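Local coordinates for putative tetR family transcription regulator (Shewanella loihica, PDB 3PPB), which probably binds DNA through an N-terminal helix-turn-helix and regulates transcription, as other members of the TetR family do, at residues Q66-A69 with D70-A74; L102-A105 with F106-L109. One frame throughout, in Å; residues are numbered along the deposited sequence.

Contact 1: Q66-A69 with D70-A74; sequences QEFA and DAIQA. With EDO (1,2-ethanediol), chain G; EDO (1,2-ethanediol), chain H.
Ile72 lies over one face of the Phe68 ring, with CG2 4.2 Å above the plane and displaced toward the rim. Its other branch reaches the ring too: Ile72 CD1 is 4.1 Å from Phe68 CE2. The ring is placed by its first torsion, which sets CG opposite the backbone N (chi1 173°). Trp96 and Phe107 meet this ring edge-to-face, and Tyr161 also packs against it. The other flat groups here are polar. The amide of Gln66 and the carboxylate of Asp70, one turn further on, have their planes 41° apart. Gln66 NE2 donates to Asp70 OD1 at 2.8 Å, with an N-H...O angle of 154°. The acceptor lies close to the amide plane, but the donor comes from above the carboxylate plane. A bend at chi2 folds the Gln66 chain over toward Asp70. The same two residues are joined through the backbone, Asp70 N to Gln66 O at 2.9 Å, so two bonds tie this turn. Glu67 CB points away from residues 70-74. The Glu67 carboxylate oxygens each accept from an ethanediol, probably from the crystallisation liquor: OE1 from O1 of one molecule at 2.7 Å, and OE2 from O2 of the other at 2.9 Å. OE1 also forms a salt bridge with Lys103. Ala69 packs on Ile128 and Leu129. This is i to i+4 packing along an amphipathic helix, in the C-terminal part of helix 53-74, which follows the predicted helix-turn-helix region and enters the helical body of the TetR-like fold.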
ATOM      1  N   GLN A  66       4.779   5.900  16.163  1.00 33.80           N
ATOM      2  CA  GLN A  66       5.816   6.145  17.167  1.00 34.88           C
ATOM      3  C   GLN A  66       6.329   4.827  17.768  1.00 40.82           C
ATOM      4  O   GLN A  66       7.542   4.662  17.877  1.00 42.05           O
ATOM      5  CB  GLN A  66       5.352   7.104  18.264  1.00 36.75           C
ATOM      6  CG  GLN A  66       6.529   7.620  19.119  1.00 38.83           C
ATOM      7  CD  GLN A  66       7.526   8.427  18.323  1.00 42.74           C
ATOM      8  OE1 GLN A  66       7.213   9.494  17.806  1.00 40.55           O
ATOM      9  NE2 GLN A  66       8.746   7.913  18.171  1.00 33.70           N
ATOM     10  N   GLU A  67       5.428   3.882  18.096  1.00 36.79           N
ATOM     11  CA  GLU A  67       5.802   2.555  18.606  1.00 36.84           C
ATOM     12  C   GLU A  67       6.720   1.813  17.621  1.00 39.22           C
ATOM     13  O   GLU A  67       7.741   1.244  18.022  1.00 39.83           O
ATOM     14  CB  GLU A  67       4.551   1.711  18.866  1.00 38.23           C
ATOM     15  CG  GLU A  67       3.784   2.105  20.104  1.00 45.46           C
ATOM     16  CD  GLU A  67       2.512   1.304  20.269  1.00 59.26           C
ATOM     17  OE1 GLU A  67       2.512   0.110  19.890  1.00 46.81           O
ATOM     18  OE2 GLU A  67       1.503   1.877  20.744  1.00 54.01           O
ATOM     19  N   PHE A  68       6.339   1.819  16.335  1.00 33.52           N
ATOM     20  CA  PHE A  68       7.092   1.190  15.258  1.00 32.44           C
ATOM     21  C   PHE A  68       8.503   1.795  15.155  1.00 39.11           C
ATOM     22  O   PHE A  68       9.497   1.062  15.133  1.00 39.53           O
ATOM     23  CB  PHE A  68       6.324   1.363  13.943  1.00 32.64           C
ATOM     24  CG  PHE A  68       7.040   0.903  12.695  1.00 33.05           C
ATOM     25  CD1 PHE A  68       7.134  -0.452  12.385  1.00 34.14           C
ATOM     26  CD2 PHE A  68       7.569   1.827  11.793  1.00 34.41           C
ATOM     27  CE1 PHE A  68       7.743  -0.873  11.201  1.00 33.72           C
ATOM     28  CE2 PHE A  68       8.183   1.405  10.613  1.00 35.89           C
ATOM     29  CZ  PHE A  68       8.273   0.060  10.326  1.00 33.17           C
ATOM     30  N   ALA A  69       8.579   3.139  15.114  1.00 37.69           N
ATOM     31  CA  ALA A  69       9.830   3.887  14.998  1.00 37.91           C
ATOM     32  C   ALA A  69      10.743   3.584  16.178  1.00 42.26           C
ATOM     33  O   ALA A  69      11.919   3.290  15.968  1.00 41.33           O
ATOM     34  CB  ALA A  69       9.544   5.377  14.907  1.00 38.98           C
ATOM     35  N   ASP A  70      10.172   3.577  17.406  1.00 39.05           N
ATOM     36  CA  ASP A  70      10.878   3.283  18.654  1.00 39.64           C
ATOM     37  C   ASP A  70      11.446   1.855  18.663  1.00 44.91           C
ATOM     38  O   ASP A  70      12.602   1.681  19.033  1.00 44.58           O
ATOM     39  CB  ASP A  70       9.946   3.483  19.860  1.00 41.43           C
ATOM     40  CG  ASP A  70       9.605   4.924  20.226  1.00 45.96           C
ATOM     41  OD1 ASP A  70      10.118   5.852  19.557  1.00 44.12           O
ATOM     42  OD2 ASP A  70       8.843   5.126  21.203  1.00 51.74           O
ATOM     43  N   ALA A  71      10.647   0.851  18.228  1.00 41.62           N
ATOM     44  CA  ALA A  71      11.046  -0.564  18.202  1.00 41.06           C
ATOM     45  C   ALA A  71      12.182  -0.834  17.230  1.00 45.65           C
ATOM     46  O   ALA A  71      13.148  -1.510  17.602  1.00 47.34           O
ATOM     47  CB  ALA A  71       9.856  -1.451  17.856  1.00 40.83           C
ATOM     48  N   ILE A  72      12.087  -0.307  16.002  1.00 39.86           N
ATOM     49  CA  ILE A  72      13.106  -0.579  14.988  1.00 38.69           C
ATOM     50  C   ILE A  72      14.419   0.146  15.322  1.00 44.26           C
ATOM     51  O   ILE A  72      15.486  -0.444  15.130  1.00 44.58           O
ATOM     52  CB  ILE A  72      12.607  -0.329  13.535  1.00 40.75           C
ATOM     53  CG1 ILE A  72      12.377   1.156  13.204  1.00 40.46           C
ATOM     54  CG2 ILE A  72      11.336  -1.165  13.283  1.00 40.74           C
ATOM     55  CD1 ILE A  72      12.147   1.449  11.701  1.00 39.51           C
ATOM     56  N   GLN A  73      14.350   1.364  15.900  1.00 41.61           N
ATOM     57  CA  GLN A  73      15.567   2.102  16.272  1.00 42.71           C
ATOM     58  C   GLN A  73      16.252   1.464  17.496  1.00 48.52           C
ATOM     59  O   GLN A  73      17.477   1.376  17.522  1.00 47.59           O
ATOM     60  CB  GLN A  73      15.276   3.585  16.526  1.00 43.72           C
ATOM     61  CG  GLN A  73      14.963   4.354  15.250  1.00 48.38           C
ATOM     62  CD  GLN A  73      14.985   5.836  15.508  1.00 76.60           C
ATOM     63  OE1 GLN A  73      13.987   6.435  15.941  1.00 73.86           O
ATOM     64  NE2 GLN A  73      16.135   6.455  15.259  1.00 68.01           N
ATOM     65  N   ALA A  74      15.463   0.979  18.478  1.00 46.87           N
ATOM     66  CA  ALA A  74      15.989   0.325  19.684  1.00 48.53           C
ATOM     67  C   ALA A  74      16.675  -1.022  19.364  1.00 56.07           C
ATOM     68  O   ALA A  74      17.491  -1.490  20.151  1.00 56.87           O
ATOM     69  CB  ALA A  74      14.872   0.113  20.690  1.00 49.34           C
TER
HETATM   70  C1  EDO G 210       5.264  -2.549  20.031  1.00 59.31           C
HETATM   71  O1  EDO G 210       4.311  -1.754  19.310  1.00 60.35           O
HETATM   72  C2  EDO G 210       6.614  -1.835  20.016  1.00 58.45           C
HETATM   73  O2  EDO G 210       7.612  -2.668  20.624  1.00 66.14           O
HETATM   74  C1  EDO H 211      -3.349   1.039  21.076  1.00 69.22           C
HETATM   75  O1  EDO H 211      -2.598  -0.163  21.284  1.00 72.95           O
HETATM   76  C2  EDO H 211      -2.433   2.244  21.261  1.00 66.52           C
HETATM   77  O2  EDO H 211      -1.364   2.174  20.313  1.00 69.22           O

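Contact 2: L102-A105 with F106-L109; sequences LKQA and FFQL. With EDO (1,2-ethanediol), chain F.
Phe107 packs back against the preceding turn, with Lys103 O over one face of its ring, 3.8 Å from Phe107 CG. At the ring edge stands the amide of Gln104, which is hydrogen-bonded through OE1 to Tyr161 OH; this OE1 is 3.8 Å from Phe107 CD2. Amide and ring planes are 81° apart. This is the tight part of the contact. Phe106 continues it on another side of the helix. Setting CG opposite the backbone N (chi1 174°) carries its ring away from the preceding turn. Helix 101-110 is a short helix of the TetR-like fold, wedged between the N-terminal helix 10-24, where Phe106 meets Val23, the long helix 53-74, where it meets Leu57 and Leu60, and helices 82-99 and 150-170. Its backbone bonds are regular, as in Gln108 N to Gln104 O at 3.0 Å. The looser part is the pair Gln104 and Gln108. Their amide nitrogens stay 3.7 Å apart, NE2 to NE2, with the planes turned 75°. One water bridges them, accepting from Gln104 NE2 at 3.1 Å and from Gln108 NE2 at 3.0 Å. With an alanine in place of Gln108, this water would probably lose one of its two donors here, and Leu162 O the side-chain donor it has in Gln108 NE2. An ethanediol, probably from the crystallisation liquor, donates through O1 to Gln108 O at 2.8 Å and is also hydrogen-bonded to Gln108 O of the second subunit, whose Met112 and Pro114 pack on Gln108 and Leu109.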
ATOM      1  N   LEU A 102      -2.143  -7.066  14.493  1.00 35.31           N
ATOM      2  CA  LEU A 102      -3.224  -6.084  14.458  1.00 34.61           C
ATOM      3  C   LEU A 102      -2.720  -4.684  14.021  1.00 36.23           C
ATOM      4  O   LEU A 102      -3.287  -4.086  13.088  1.00 33.92           O
ATOM      5  CB  LEU A 102      -3.923  -6.015  15.828  1.00 35.96           C
ATOM      6  CG  LEU A 102      -5.160  -5.136  15.926  1.00 40.85           C
ATOM      7  CD1 LEU A 102      -6.240  -5.574  14.941  1.00 40.70           C
ATOM      8  CD2 LEU A 102      -5.721  -5.201  17.323  1.00 43.35           C
ATOM      9  N   LYS A 103      -1.650  -4.190  14.675  1.00 32.56           N
ATOM     10  CA  LYS A 103      -1.046  -2.898  14.354  1.00 33.11           C
ATOM     11  C   LYS A 103      -0.484  -2.881  12.933  1.00 34.41           C
ATOM     12  O   LYS A 103      -0.576  -1.854  12.253  1.00 29.79           O
ATOM     13  CB  LYS A 103       0.048  -2.554  15.367  1.00 36.91           C
ATOM     14  CG  LYS A 103      -0.524  -2.138  16.696  1.00 30.32           C
ATOM     15  CD  LYS A 103       0.515  -2.150  17.804  1.00 31.55           C
ATOM     16  CE  LYS A 103      -0.192  -1.864  19.110  1.00 34.11           C
ATOM     17  NZ  LYS A 103       0.736  -1.983  20.259  1.00 33.78           N
ATOM     18  N   GLN A 104       0.037  -4.039  12.460  1.00 31.30           N
ATOM     19  CA  GLN A 104       0.549  -4.160  11.099  1.00 28.76           C
ATOM     20  C   GLN A 104      -0.616  -4.100  10.078  1.00 33.90           C
ATOM     21  O   GLN A 104      -0.511  -3.387   9.080  1.00 31.29           O
ATOM     22  CB  GLN A 104       1.392  -5.436  10.918  1.00 28.99           C
ATOM     23  CG  GLN A 104       1.851  -5.689   9.479  1.00 32.03           C
ATOM     24  CD  GLN A 104       2.609  -4.530   8.864  1.00 44.59           C
ATOM     25  OE1 GLN A 104       3.264  -3.738   9.552  1.00 35.42           O
ATOM     26  NE2 GLN A 104       2.560  -4.424   7.543  1.00 35.77           N
ATOM     27  N   ALA A 105      -1.732  -4.805  10.355  1.00 33.80           N
ATOM     28  CA  ALA A 105      -2.923  -4.751   9.487  1.00 34.12           C
ATOM     29  C   ALA A 105      -3.441  -3.289   9.394  1.00 38.13           C
ATOM     30  O   ALA A 105      -3.846  -2.858   8.321  1.00 39.36           O
ATOM     31  CB  ALA A 105      -4.009  -5.670  10.028  1.00 35.52           C
ATOM     32  N   PHE A 106      -3.356  -2.525  10.514  1.00 33.72           N
ATOM     33  CA  PHE A 106      -3.712  -1.106  10.625  1.00 32.87           C
ATOM     34  C   PHE A 106      -2.825  -0.286   9.680  1.00 37.01           C
ATOM     35  O   PHE A 106      -3.347   0.590   8.994  1.00 38.62           O
ATOM     36  CB  PHE A 106      -3.575  -0.620  12.093  1.00 34.55           C
ATOM     37  CG  PHE A 106      -3.778   0.865  12.285  1.00 35.58           C
ATOM     38  CD1 PHE A 106      -5.055   1.393  12.434  1.00 38.10           C
ATOM     39  CD2 PHE A 106      -2.692   1.741  12.294  1.00 37.04           C
ATOM     40  CE1 PHE A 106      -5.251   2.768  12.582  1.00 38.95           C
ATOM     41  CE2 PHE A 106      -2.888   3.118  12.443  1.00 39.97           C
ATOM     42  CZ  PHE A 106      -4.167   3.620  12.608  1.00 38.18           C
ATOM     43  N   PHE A 107      -1.501  -0.591   9.599  1.00 33.39           N
ATOM     44  CA  PHE A 107      -0.603   0.115   8.659  1.00 31.83           C
ATOM     45  C   PHE A 107      -0.985  -0.213   7.218  1.00 36.38           C
ATOM     46  O   PHE A 107      -1.106   0.674   6.381  1.00 35.33           O
ATOM     47  CB  PHE A 107       0.873  -0.247   8.887  1.00 32.25           C
ATOM     48  CG  PHE A 107       1.597   0.396  10.045  1.00 33.51           C
ATOM     49  CD1 PHE A 107       1.125   1.579  10.618  1.00 36.61           C
ATOM     50  CD2 PHE A 107       2.784  -0.137  10.519  1.00 33.64           C
ATOM     51  CE1 PHE A 107       1.812   2.187  11.665  1.00 36.76           C
ATOM     52  CE2 PHE A 107       3.496   0.501  11.540  1.00 36.67           C
ATOM     53  CZ  PHE A 107       2.999   1.646  12.112  1.00 35.14           C
ATOM     54  N   GLN A 108      -1.219  -1.481   6.941  1.00 34.29           N
ATOM     55  CA  GLN A 108      -1.580  -1.931   5.606  1.00 34.15           C
ATOM     56  C   GLN A 108      -2.859  -1.188   5.163  1.00 38.69           C
ATOM     57  O   GLN A 108      -2.940  -0.695   4.049  1.00 37.64           O
ATOM     58  CB  GLN A 108      -1.740  -3.462   5.637  1.00 35.05           C
ATOM     59  CG  GLN A 108      -1.388  -4.194   4.360  1.00 48.08           C
ATOM     60  CD  GLN A 108       0.006  -3.978   3.816  1.00 52.41           C
ATOM     61  OE1 GLN A 108       0.214  -3.117   2.975  1.00 45.00           O
ATOM     62  NE2 GLN A 108       0.974  -4.810   4.191  1.00 44.49           N
ATOM     63  N   LEU A 109      -3.798  -1.000   6.064  1.00 36.01           N
ATOM     64  CA  LEU A 109      -5.023  -0.305   5.696  1.00 36.94           C
ATOM     65  C   LEU A 109      -4.908   1.222   5.637  1.00 38.44           C
ATOM     66  O   LEU A 109      -5.597   1.824   4.813  1.00 39.17           O
ATOM     67  CB  LEU A 109      -6.142  -0.664   6.690  1.00 38.40           C
ATOM     68  CG  LEU A 109      -6.683  -2.085   6.648  1.00 44.13           C
ATOM     69  CD1 LEU A 109      -7.352  -2.433   7.968  1.00 45.51           C
ATOM     70  CD2 LEU A 109      -7.655  -2.257   5.483  1.00 47.18           C
TER
HETATM   71  C1  EDO F 209      -2.248  -0.563   0.777  1.00 63.92           C
HETATM   72  O1  EDO F 209      -1.623  -1.495   1.669  1.00 65.36           O
HETATM   73  C2  EDO F 209      -1.253   0.549   0.461  1.00 61.34           C
HETATM   74  O2  EDO F 209      -1.943   1.685  -0.082  1.00 61.44           O
HETATM   75  O   HOH W   1       1.270  -6.894   6.296  1.00 37.12           O

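Overall arrangement
Contact 1 precedes contact 2 along the chain, and their centres are 15 Å apart, yet they touch directly. Two links join helix 53-74 to helix 101-110. One is polar: the salt bridge between Glu67 OE1 and Lys103 NZ, 2.8 Å long. The other is aromatic, with Phe68 CG 3.7 Å from Phe107 CE2. Trp96 and Tyr161 serve both contacts, which brings helices 82-99 and 150-170 into the same cluster. A tetraethylene glycol lies about 4 Å from the Phe68 side chain and about 8 Å from that of Phe107. This is consistent with a pocket, as ligand pockets occur in the C-terminal domain of TetR-family regulators. Contact 2 alone reaches the second subunit.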